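Local coordinates for uncharacterized protein YfeY (Escherichia coli, PDB 2QZB) that is of unknown function but belongs to the DUF1131 family and is probably exported as a lipoprotein whose signal peptide is removed, at residues 19-24 and 82-87; 47-50 and 55-58; 70-73 and 78-81; 89-94 and 160-165. All coordinates share one frame; numbering follows the deposited sequence.

Interaction 1: 19-24 and 82-87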
loop_
_atom_site.group_PDB
_atom_site.type_symbol
_atom_site.label_atom_id
_atom_site.label_comp_id
_atom_site.label_asym_id
_atom_site.label_seq_id
_atom_site.Cartn_x
_atom_site.Cartn_y
_atom_site.Cartn_z
ATOM N N GLN A 19 -5.505 -3.430 11.665
ATOM C CA GLN A 19 -6.803 -4.033 11.310
ATOM C C GLN A 19 -7.322 -3.800 9.887
ATOM O O GLN A 19 -8.261 -4.463 9.462
ATOM C CB GLN A 19 -7.902 -3.542 12.253
ATOM C CG GLN A 19 -7.536 -3.521 13.734
ATOM C CD GLN A 19 -6.789 -2.233 14.152
ATOM O OE1 GLN A 19 -7.199 -1.108 13.811
ATOM N NE2 GLN A 19 -5.707 -2.398 14.914
ATOM N N GLY A 20 -6.771 -2.839 9.166
ATOM C CA GLY A 20 -7.230 -2.590 7.802
ATOM C C GLY A 20 -7.169 -1.120 7.465
ATOM O O GLY A 20 -6.310 -0.403 7.954
ATOM N N VAL A 21 -8.072 -0.697 6.599
ATOM C CA VAL A 21 -8.116 0.674 6.096
ATOM C C VAL A 21 -9.531 1.111 6.389
ATOM O O VAL A 21 -10.478 0.620 5.779
ATOM C CB VAL A 21 -7.778 0.743 4.613
ATOM C CG1 VAL A 21 -7.845 2.193 4.096
ATOM C CG2 VAL A 21 -6.387 0.142 4.363
ATOM N N GLY A 22 -9.687 1.982 7.381
ATOM C CA GLY A 22 -11.032 2.394 7.831
ATOM C C GLY A 22 -11.805 1.169 8.290
ATOM O O GLY A 22 -11.388 0.484 9.214
ATOM N N GLU A 23 -12.912 0.862 7.627
ATOM C CA GLU A 23 -13.708 -0.303 8.000
ATOM C C GLU A 23 -13.461 -1.492 7.057
ATOM O O GLU A 23 -14.096 -2.532 7.163
ATOM C CB GLU A 23 -15.199 0.070 8.080
ATOM C CG GLU A 23 -15.499 1.455 8.748
ATOM C CD GLU A 23 -15.097 1.563 10.248
ATOM O OE1 GLU A 23 -16.002 1.743 11.096
ATOM O OE2 GLU A 23 -13.881 1.500 10.594
ATOM N N LEU A 24 -12.512 -1.341 6.142
ATOM C CA LEU A 24 -12.057 -2.450 5.303
ATOM C C LEU A 24 -11.078 -3.303 6.122
ATOM O O LEU A 24 -10.057 -2.810 6.575
ATOM C CB LEU A 24 -11.382 -1.924 4.050
ATOM C CG LEU A 24 -12.192 -1.049 3.094
ATOM C CD1 LEU A 24 -11.273 -0.387 2.097
ATOM C CD2 LEU A 24 -13.247 -1.886 2.342
ATOM N N ILE A 82 -4.517 -4.454 0.800
ATOM C CA ILE A 82 -5.017 -3.134 0.306
ATOM C C ILE A 82 -3.790 -2.278 0.103
ATOM O O ILE A 82 -3.008 -2.082 1.059
ATOM C CB ILE A 82 -5.940 -2.415 1.314
ATOM C CG1 ILE A 82 -7.146 -3.295 1.683
ATOM C CG2 ILE A 82 -6.420 -1.019 0.739
ATOM C CD1 ILE A 82 -7.781 -3.017 3.075
ATOM N N ASP A 83 -3.567 -1.834 -1.129
ATOM C CA ASP A 83 -2.530 -0.840 -1.405
ATOM C C ASP A 83 -3.161 0.562 -1.430
ATOM O O ASP A 83 -4.162 0.766 -2.112
ATOM C CB ASP A 83 -1.885 -1.127 -2.745
ATOM C CG ASP A 83 -1.262 -2.533 -2.807
ATOM O OD1 ASP A 83 -0.298 -2.710 -3.561
ATOM O OD2 ASP A 83 -1.754 -3.452 -2.112
ATOM N N VAL A 84 -2.608 1.498 -0.674
ATOM C CA VAL A 84 -3.207 2.822 -0.549
ATOM C C VAL A 84 -2.320 3.776 -1.313
ATOM O O VAL A 84 -1.099 3.818 -1.100
ATOM C CB VAL A 84 -3.412 3.272 0.915
ATOM C CG1 VAL A 84 -4.055 4.705 0.996
ATOM C CG2 VAL A 84 -4.314 2.295 1.656
ATOM N N LEU A 85 -2.912 4.518 -2.227
ATOM C CA LEU A 85 -2.163 5.537 -2.962
ATOM C C LEU A 85 -2.723 6.941 -2.731
ATOM O O LEU A 85 -2.169 7.924 -3.213
ATOM C CB LEU A 85 -2.182 5.208 -4.451
ATOM C CG LEU A 85 -1.649 3.822 -4.856
ATOM C CD1 LEU A 85 -2.680 2.692 -4.806
ATOM C CD2 LEU A 85 -1.179 3.928 -6.243
ATOM N N ASP A 86 -3.839 7.012 -2.027
ATOM C CA ASP A 86 -4.534 8.258 -1.693
ATOM C C ASP A 86 -3.737 8.988 -0.622
ATOM O O ASP A 86 -3.550 8.470 0.513
ATOM C CB ASP A 86 -5.914 7.926 -1.142
ATOM C CG ASP A 86 -6.800 9.155 -0.931
ATOM O OD1 ASP A 86 -6.325 10.321 -0.968
ATOM O OD2 ASP A 86 -8.003 8.926 -0.712
ATOM N N SER A 87 -3.264 10.189 -0.980
ATOM C CA SER A 87 -2.370 10.922 -0.089
ATOM C C SER A 87 -3.120 11.373 1.154
ATOM O O SER A 87 -2.508 11.619 2.179
ATOM C CB SER A 87 -1.715 12.109 -0.817
ATOM O OG SER A 87 -2.734 12.997 -1.251
#
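Val21 meets Ile82 and Val84 with a single methyl, CG2, and this is the tight part of the contact. The methyl lies 3.7 Å from Ile82 CD1 and 3.8 Å from Ile82 CG2, so it settles between the two branches of the isoleucine, while Val84 CG2 approaches it at 4.0 Å from the next inward-facing position of strand 81-84. The torsion of Val21 (chi1 179°) swings CG1 opposite the backbone nitrogen and leaves CG2 beside the nitrogen, and it is this methyl that meets Ile82 and Val84. Ile82 also reaches the backbone end of Leu24, its CD1 standing 3.9 Å from Leu24 CB. Branched aliphatic residues suit this buried place, where carbon meets carbon across the two segments; Met70 and Trp164 complete the cover of Ile82. The chain segment above the sheet is shaped by a type II' beta turn from Val21 to Leu24, closed by Val21 N to Leu24 O (2.9 Å) and Leu24 N to Val21 O (2.8 Å). Gly22 takes the positive phi (59°) that such a turn wants at its second residue. Gly20 is equally fitted to its place, because a CB there would run into Leu24 O. On the loose side lie exposed polar residues: Glu23 in the turn, its side chain more than 9 Å from residues 82-87, and Gln19, with its OE1 bonded to Ser17 OG.

Interaction 2: 47-50 and 55-58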
loop_
_atom_site.group_PDB
_atom_site.type_symbol
_atom_site.label_atom_id
_atom_site.label_comp_id
_atom_site.label_asym_id
_atom_site.label_seq_id
_atom_site.Cartn_x
_atom_site.Cartn_y
_atom_site.Cartn_z
ATOM N N SER A 47 -13.700 -2.769 -11.029
ATOM C CA SER A 47 -13.215 -4.105 -10.720
ATOM C C SER A 47 -12.346 -4.685 -11.812
ATOM O O SER A 47 -12.232 -4.141 -12.898
ATOM C CB SER A 47 -14.324 -5.078 -10.286
ATOM O OG SER A 47 -15.249 -5.362 -11.336
ATOM N N GLY A 48 -11.731 -5.819 -11.505
ATOM C CA GLY A 48 -10.831 -6.475 -12.445
ATOM C C GLY A 48 -10.502 -7.882 -11.940
ATOM O O GLY A 48 -10.913 -8.278 -10.857
ATOM N N MET A 49 -9.780 -8.634 -12.739
ATOM C CA MET A 49 -9.454 -9.989 -12.362
ATOM C C MET A 49 -8.068 -10.186 -12.794
ATOM O O MET A 49 -7.582 -9.510 -13.727
ATOM C CB MET A 49 -10.369 -11.004 -13.048
ATOM C CG MET A 49 -11.729 -11.151 -12.378
ATOM S SD MET A 49 -12.721 -12.506 -13.053
ATOM C CE MET A 49 -14.128 -12.420 -12.001
ATOM N N LYS A 50 -7.389 -11.072 -12.083
ATOM C CA LYS A 50 -6.050 -11.436 -12.473
ATOM C C LYS A 50 -5.781 -12.838 -11.998
ATOM O O LYS A 50 -6.576 -13.461 -11.294
ATOM C CB LYS A 50 -5.008 -10.490 -11.866
ATOM C CG LYS A 50 -5.076 -10.477 -10.338
ATOM C CD LYS A 50 -3.950 -9.696 -9.715
ATOM C CE LYS A 50 -4.063 -9.817 -8.195
ATOM N NZ LYS A 50 -3.017 -9.007 -7.530
ATOM N N ASN A 55 -5.000 -19.944 -10.067
ATOM C CA ASN A 55 -6.392 -19.531 -10.318
ATOM C C ASN A 55 -6.557 -18.058 -10.714
ATOM O O ASN A 55 -5.582 -17.339 -10.909
ATOM C CB ASN A 55 -7.302 -19.889 -9.136
ATOM C CG ASN A 55 -8.635 -20.458 -9.594
ATOM O OD1 ASN A 55 -9.327 -19.855 -10.437
ATOM N ND2 ASN A 55 -9.000 -21.631 -9.062
ATOM N N VAL A 56 -7.798 -17.624 -10.851
ATOM C CA VAL A 56 -8.100 -16.250 -11.177
ATOM C C VAL A 56 -8.737 -15.612 -9.947
ATOM O O VAL A 56 -9.665 -16.184 -9.366
ATOM C CB VAL A 56 -9.026 -16.159 -12.424
ATOM C CG1 VAL A 56 -9.795 -14.830 -12.478
ATOM C CG2 VAL A 56 -8.198 -16.361 -13.706
ATOM N N VAL A 57 -8.216 -14.458 -9.529
ATOM C CA VAL A 57 -8.823 -13.717 -8.397
ATOM C C VAL A 57 -9.352 -12.350 -8.839
ATOM O O VAL A 57 -8.825 -11.729 -9.771
ATOM C CB VAL A 57 -7.852 -13.469 -7.211
ATOM C CG1 VAL A 57 -7.473 -14.786 -6.500
ATOM C CG2 VAL A 57 -6.611 -12.694 -7.650
ATOM N N ARG A 58 -10.368 -11.883 -8.123
ATOM C CA ARG A 58 -10.917 -10.591 -8.350
ATOM C C ARG A 58 -10.155 -9.556 -7.529
ATOM O O ARG A 58 -9.560 -9.876 -6.476
ATOM C CB ARG A 58 -12.384 -10.618 -7.992
ATOM C CG ARG A 58 -13.201 -11.595 -8.880
ATOM C CD ARG A 58 -14.417 -12.180 -8.162
ATOM N NE ARG A 58 -15.304 -11.133 -7.657
ATOM C CZ ARG A 58 -15.452 -10.819 -6.368
ATOM N NH1 ARG A 58 -14.779 -11.485 -5.418
ATOM N NH2 ARG A 58 -16.284 -9.835 -6.029
#
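Met49 and Arg58 lie side by side on one face of the hairpin and point the same way. They form a non-hydrogen-bonded pair. The methionine is stretched beyond CG (chi2 -172°, chi3 177°), which carries its CE along the arginine to 3.4 Å from Arg58 CG and 3.9 Å from Arg58 CD. Arg58 thus offers its aliphatic stem, while its guanidinium group goes on to the carbonyl oxygen of Leu30 through NH2. Val56 runs across Met49 at roughly a right angle, setting CG1 3.8 Å from Met49 SD. On the other face Lys50 crosses Val57 on a slant: chi1 of 59° tucks Lys50 CG between its own backbone nitrogen and carbonyl, with Val57 CG2 3.8 Å away. These two form the hydrogen-bonded pair of the antiparallel strands 44-52 and 55-64, with Lys50 N to Val57 O at 2.8 Å and Val57 N to Lys50 O at 2.6 Å. Long chains suit this surface position: their carbons line the strands, and the charged ends of Lys50 and Arg58 reach farther off, Lys50 NZ coming near Asn73 OD1. The chemistry implies that the backbone sets the register, with the side chains adding mainly apolar contact.

Interaction 3: 70-73 and 78-81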
loop_
_atom_site.group_PDB
_atom_site.type_symbol
_atom_site.label_atom_id
_atom_site.label_comp_id
_atom_site.label_asym_id
_atom_site.label_seq_id
_atom_site.Cartn_x
_atom_site.Cartn_y
_atom_site.Cartn_z
ATOM N N MET A 70 -6.940 3.292 -4.070
ATOM C CA MET A 70 -6.628 2.009 -3.373
ATOM C C MET A 70 -6.882 0.890 -4.345
ATOM O O MET A 70 -7.828 0.958 -5.152
ATOM C CB MET A 70 -7.581 1.644 -2.199
ATOM C CG MET A 70 -7.829 2.630 -1.082
ATOM S SD MET A 70 -8.924 1.981 0.242
ATOM C CE MET A 70 -9.456 3.573 0.806
ATOM N N VAL A 71 -6.097 -0.168 -4.181
ATOM C CA VAL A 71 -6.323 -1.463 -4.834
ATOM C C VAL A 71 -6.621 -2.465 -3.741
ATOM O O VAL A 71 -5.815 -2.628 -2.825
ATOM C CB VAL A 71 -5.077 -1.963 -5.589
ATOM C CG1 VAL A 71 -5.409 -3.300 -6.355
ATOM C CG2 VAL A 71 -4.524 -0.900 -6.577
ATOM N N ILE A 72 -7.769 -3.140 -3.834
ATOM C CA ILE A 72 -8.165 -4.096 -2.863
ATOM C C ILE A 72 -8.088 -5.500 -3.482
ATOM O O ILE A 72 -8.637 -5.759 -4.582
ATOM C CB ILE A 72 -9.601 -3.808 -2.399
ATOM C CG1 ILE A 72 -9.708 -2.384 -1.849
ATOM C CG2 ILE A 72 -10.024 -4.841 -1.382
ATOM C CD1 ILE A 72 -11.168 -1.936 -1.550
ATOM N N ASN A 73 -7.385 -6.385 -2.789
ATOM C CA ASN A 73 -7.187 -7.783 -3.210
ATOM C C ASN A 73 -7.704 -8.706 -2.139
ATOM O O ASN A 73 -7.869 -8.308 -0.983
ATOM C CB ASN A 73 -5.703 -8.083 -3.507
ATOM C CG ASN A 73 -5.267 -7.607 -4.882
ATOM O OD1 ASN A 73 -5.662 -8.182 -5.888
ATOM N ND2 ASN A 73 -4.424 -6.585 -4.935
ATOM N N THR A 78 -11.958 -12.924 0.421
ATOM C CA THR A 78 -12.183 -11.967 1.493
ATOM C C THR A 78 -10.960 -11.062 1.383
ATOM O O THR A 78 -10.014 -11.428 0.707
ATOM C CB THR A 78 -12.364 -12.707 2.855
ATOM O OG1 THR A 78 -12.530 -11.769 3.930
ATOM C CG2 THR A 78 -11.192 -13.591 3.153
ATOM N N ILE A 79 -10.987 -9.855 1.935
ATOM C CA ILE A 79 -9.875 -8.925 1.677
ATOM C C ILE A 79 -8.596 -9.382 2.358
ATOM O O ILE A 79 -8.589 -9.543 3.560
ATOM C CB ILE A 79 -10.197 -7.457 2.143
ATOM C CG1 ILE A 79 -11.311 -6.854 1.278
ATOM C CG2 ILE A 79 -8.947 -6.590 2.019
ATOM C CD1 ILE A 79 -11.855 -5.495 1.795
ATOM N N SER A 80 -7.521 -9.557 1.595
ATOM C CA SER A 80 -6.234 -9.954 2.166
ATOM C C SER A 80 -5.073 -8.947 1.979
ATOM O O SER A 80 -4.013 -9.100 2.596
ATOM C CB SER A 80 -5.825 -11.304 1.599
ATOM O OG SER A 80 -5.630 -11.168 0.224
ATOM N N ARG A 81 -5.284 -7.929 1.136
ATOM C CA ARG A 81 -4.284 -6.882 0.875
ATOM C C ARG A 81 -5.002 -5.631 0.362
ATOM O O ARG A 81 -6.004 -5.753 -0.407
ATOM C CB ARG A 81 -3.250 -7.345 -0.156
ATOM C CG ARG A 81 -2.181 -6.275 -0.553
ATOM C CD ARG A 81 -1.138 -6.798 -1.532
ATOM N NE ARG A 81 -0.338 -5.725 -2.103
ATOM C CZ ARG A 81 0.842 -5.867 -2.708
ATOM N NH1 ARG A 81 1.465 -4.802 -3.208
ATOM N NH2 ARG A 81 1.402 -7.069 -2.838
#
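Asn73 faces two residues at once, Ser80 and Arg81, which makes a classic beta bulge where strand 67-73 meets the incoming strand 81-84 of the antiparallel sheet. The backbone bonds define it. Asn73 N gives a nearly straight bond to Arg81 O (2.8 Å, 171° at the hydrogen). Asn73 O in turn receives Ser80 N at 2.9 Å and, more weakly, Arg81 N at 3.4 Å, so one carbonyl serves both amides of the bulge. Ile79 CA adds a CH...O contact to the same oxygen at 3.4 Å. The apolar part lies beside this. Ile72 and Ile79 meet at a slant, Ile72 CG2 resting 3.6 Å from Ile79 CG1 and 3.7 Å from Ile79 CD1. Isoleucine suits both places, because a beta-branched aliphatic chain presents both a methyl and a longer arm for such carbon contact; Leu30 and Trp164 extend this apolar cover. Cutting Ile79 back to an alanine would probably deprive Ile72 CG2 of its contact with CG1 and CD1 and open a gap beside the indole of Trp164. The polar side chains look elsewhere. Arg81 is stretched out (chi1 177°), which carries its guanidinium out from the sheet, where NE forms a salt bridge with Asp83 OD2, and Thr78 OG1 bonds Ala26 O. Between the paired residues the nearest side-chain carbons are Asn73 CB and Arg81 CB, 4.2 Å apart.

Interaction 4: 89-94 and 160-165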
loop_
_atom_site.group_PDB
_atom_site.type_symbol
_atom_site.label_atom_id
_atom_site.label_comp_id
_atom_site.label_asym_id
_atom_site.label_seq_id
_atom_site.Cartn_x
_atom_site.Cartn_y
_atom_site.Cartn_z
ATOM N N ILE A 89 -4.977 9.470 2.998
ATOM C CA ILE A 89 -5.108 8.399 4.000
ATOM C C ILE A 89 -3.724 8.100 4.551
ATOM O O ILE A 89 -2.914 7.506 3.852
ATOM C CB ILE A 89 -5.714 7.116 3.341
ATOM C CG1 ILE A 89 -7.065 7.475 2.700
ATOM C CG2 ILE A 89 -5.804 5.928 4.353
ATOM C CD1 ILE A 89 -7.695 6.359 1.956
ATOM N N PRO A 90 -3.453 8.491 5.803
ATOM C CA PRO A 90 -2.150 8.166 6.365
ATOM C C PRO A 90 -2.181 6.798 7.063
ATOM O O PRO A 90 -3.247 6.236 7.278
ATOM C CB PRO A 90 -1.931 9.302 7.383
ATOM C CG PRO A 90 -3.408 9.571 7.941
ATOM C CD PRO A 90 -4.340 9.155 6.786
ATOM N N ALA A 91 -1.009 6.256 7.374
ATOM C CA ALA A 91 -0.890 5.133 8.276
ATOM C C ALA A 91 -1.027 5.649 9.708
ATOM O O ALA A 91 -0.719 6.799 9.980
ATOM C CB ALA A 91 0.464 4.439 8.075
ATOM N N ASP A 92 -1.467 4.816 10.636
ATOM C CA ASP A 92 -1.611 5.293 12.004
ATOM C C ASP A 92 -0.225 5.347 12.703
ATOM O O ASP A 92 -0.100 5.835 13.818
ATOM C CB ASP A 92 -2.665 4.485 12.771
ATOM C CG ASP A 92 -2.212 3.093 13.079
ATOM O OD1 ASP A 92 -1.088 2.726 12.695
ATOM O OD2 ASP A 92 -2.973 2.354 13.726
ATOM N N THR A 93 0.808 4.870 12.000
ATOM C CA THR A 93 2.196 5.120 12.357
ATOM C C THR A 93 2.587 6.565 12.099
ATOM O O THR A 93 3.700 6.959 12.464
ATOM C CB THR A 93 3.126 4.319 11.467
ATOM O OG1 THR A 93 2.928 4.751 10.106
ATOM C CG2 THR A 93 2.856 2.796 11.621
ATOM N N GLY A 94 1.703 7.328 11.447
ATOM C CA GLY A 94 1.968 8.729 11.080
ATOM C C GLY A 94 2.560 8.902 9.677
ATOM O O GLY A 94 2.767 10.019 9.194
ATOM N N SER A 160 5.421 6.232 -1.691
ATOM C CA SER A 160 4.509 6.353 -2.836
ATOM C C SER A 160 3.322 5.390 -2.716
ATOM O O SER A 160 2.345 5.517 -3.434
ATOM C CB SER A 160 5.253 6.087 -4.134
ATOM O OG SER A 160 5.896 4.832 -4.062
ATOM N N LYS A 161 3.398 4.443 -1.785
ATOM C CA LYS A 161 2.258 3.590 -1.482
ATOM C C LYS A 161 2.338 3.093 -0.038
ATOM O O LYS A 161 3.435 2.886 0.496
ATOM C CB LYS A 161 2.276 2.437 -2.478
ATOM C CG LYS A 161 1.168 1.462 -2.397
ATOM C CD LYS A 161 0.843 1.046 -3.811
ATOM C CE LYS A 161 1.812 0.039 -4.331
ATOM N NZ LYS A 161 1.340 -0.484 -5.652
ATOM N N ILE A 162 1.181 2.915 0.596
ATOM C CA ILE A 162 1.122 2.263 1.891
ATOM C C ILE A 162 0.366 0.930 1.670
ATOM O O ILE A 162 -0.726 0.911 1.066
ATOM C CB ILE A 162 0.423 3.154 2.977
ATOM C CG1 ILE A 162 1.139 4.524 3.111
ATOM C CG2 ILE A 162 0.405 2.419 4.346
ATOM C CD1 ILE A 162 0.432 5.487 3.964
ATOM N N ILE A 163 0.937 -0.169 2.155
ATOM C CA ILE A 163 0.345 -1.500 1.929
ATOM C C ILE A 163 -0.049 -2.150 3.239
ATOM O O ILE A 163 0.768 -2.239 4.174
ATOM C CB ILE A 163 1.332 -2.395 1.174
ATOM C CG1 ILE A 163 1.805 -1.675 -0.095
ATOM C CG2 ILE A 163 0.715 -3.785 0.871
ATOM C CD1 ILE A 163 2.988 -2.320 -0.683
ATOM N N TRP A 164 -1.291 -2.597 3.321
ATOM C CA TRP A 164 -1.736 -3.395 4.447
ATOM C C TRP A 164 -1.890 -4.844 3.975
ATOM O O TRP A 164 -2.436 -5.071 2.870
ATOM C CB TRP A 164 -3.081 -2.885 4.977
ATOM C CG TRP A 164 -3.673 -3.809 6.030
ATOM C CD1 TRP A 164 -3.431 -3.770 7.370
ATOM C CD2 TRP A 164 -4.605 -4.899 5.820
ATOM N NE1 TRP A 164 -4.152 -4.764 8.013
ATOM C CE2 TRP A 164 -4.886 -5.460 7.084
ATOM C CE3 TRP A 164 -5.232 -5.443 4.681
ATOM C CZ2 TRP A 164 -5.763 -6.557 7.250
ATOM C CZ3 TRP A 164 -6.100 -6.518 4.843
ATOM C CH2 TRP A 164 -6.357 -7.072 6.123
ATOM N N ARG A 165 -1.447 -5.826 4.786
ATOM C CA ARG A 165 -1.658 -7.264 4.437
ATOM C C ARG A 165 -2.208 -8.042 5.632
ATOM O O ARG A 165 -1.726 -7.846 6.740
ATOM C CB ARG A 165 -0.366 -7.929 3.953
ATOM C CG ARG A 165 0.199 -7.478 2.577
ATOM C CD ARG A 165 1.538 -8.116 2.370
ATOM N NE ARG A 165 2.165 -7.925 1.047
ATOM C CZ ARG A 165 3.100 -7.012 0.802
ATOM N NH1 ARG A 165 3.464 -6.191 1.770
ATOM N NH2 ARG A 165 3.655 -6.891 -0.397
#
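Ile162 carries this contact, reaching from strand 158-165 to the loop that passes over it at Ile89, Pro90 and Ala91. Ile162 CB points toward the loop but stands back from it, 5.3 Å from Ala91 CB, and works as the fork from which two branches leave. The shorter branch, CG2, is the one opposite the backbone nitrogen, and it comes within 4.2 Å of Ala91 CB, a light methyl-to-methyl touch. The other branch starts at CG1, which is still 5.0 Å from Ala91 CB and serves as a spacer. With chi2 at 172° the chain is straight, so CD1 extends well away from its own CA and arrives at the loop backbone. There it lies 3.8 Å from Ala91 N, 3.9 Å from Ile89 O and 4.3 Å from Pro90 C, in van der Waals contact with the peptide groups. Isoleucine suits the place by being long enough at CD1 to reach this backbone and broad enough at CG2 to meet the alanine; the small Ala91 in turn lets the loop come close. Val16 and Ile133 also pack on Ile162, adding carbon contacts. Beyond Ala91 the chain turns away from the strand in a type I beta turn closed by Gly94 N to Ala91 O at 2.9 Å, with Gly94 at a positive phi (93°). The arrangement is that of a connecting loop laid across one face of an antiparallel sheet, here covering a central strand.

Interactions 1, 3 and 4 meet on adjoining strands of one antiparallel sheet, and interaction 2 lies farther out on its edge hairpin, its centre about 24 Å from that of interaction 4. Strand 81-84 is the common member: Asp83 N probably bonds Val71 O (2.9 Å), joining interactions 1 and 3, and Val84 N probably bonds Ile162 O (2.6 Å), joining 1 and 4. On the covered face Met70 CE packs on Ile89 CD1 at 3.5 Å, linking interactions 3 and 4. A close approach of Lys50 NZ to Asn73 OD1 (3.2 Å) connects interactions 2 and 3. The function is unknown, and the structure identifies no active site or ligand to which these contacts could be tied.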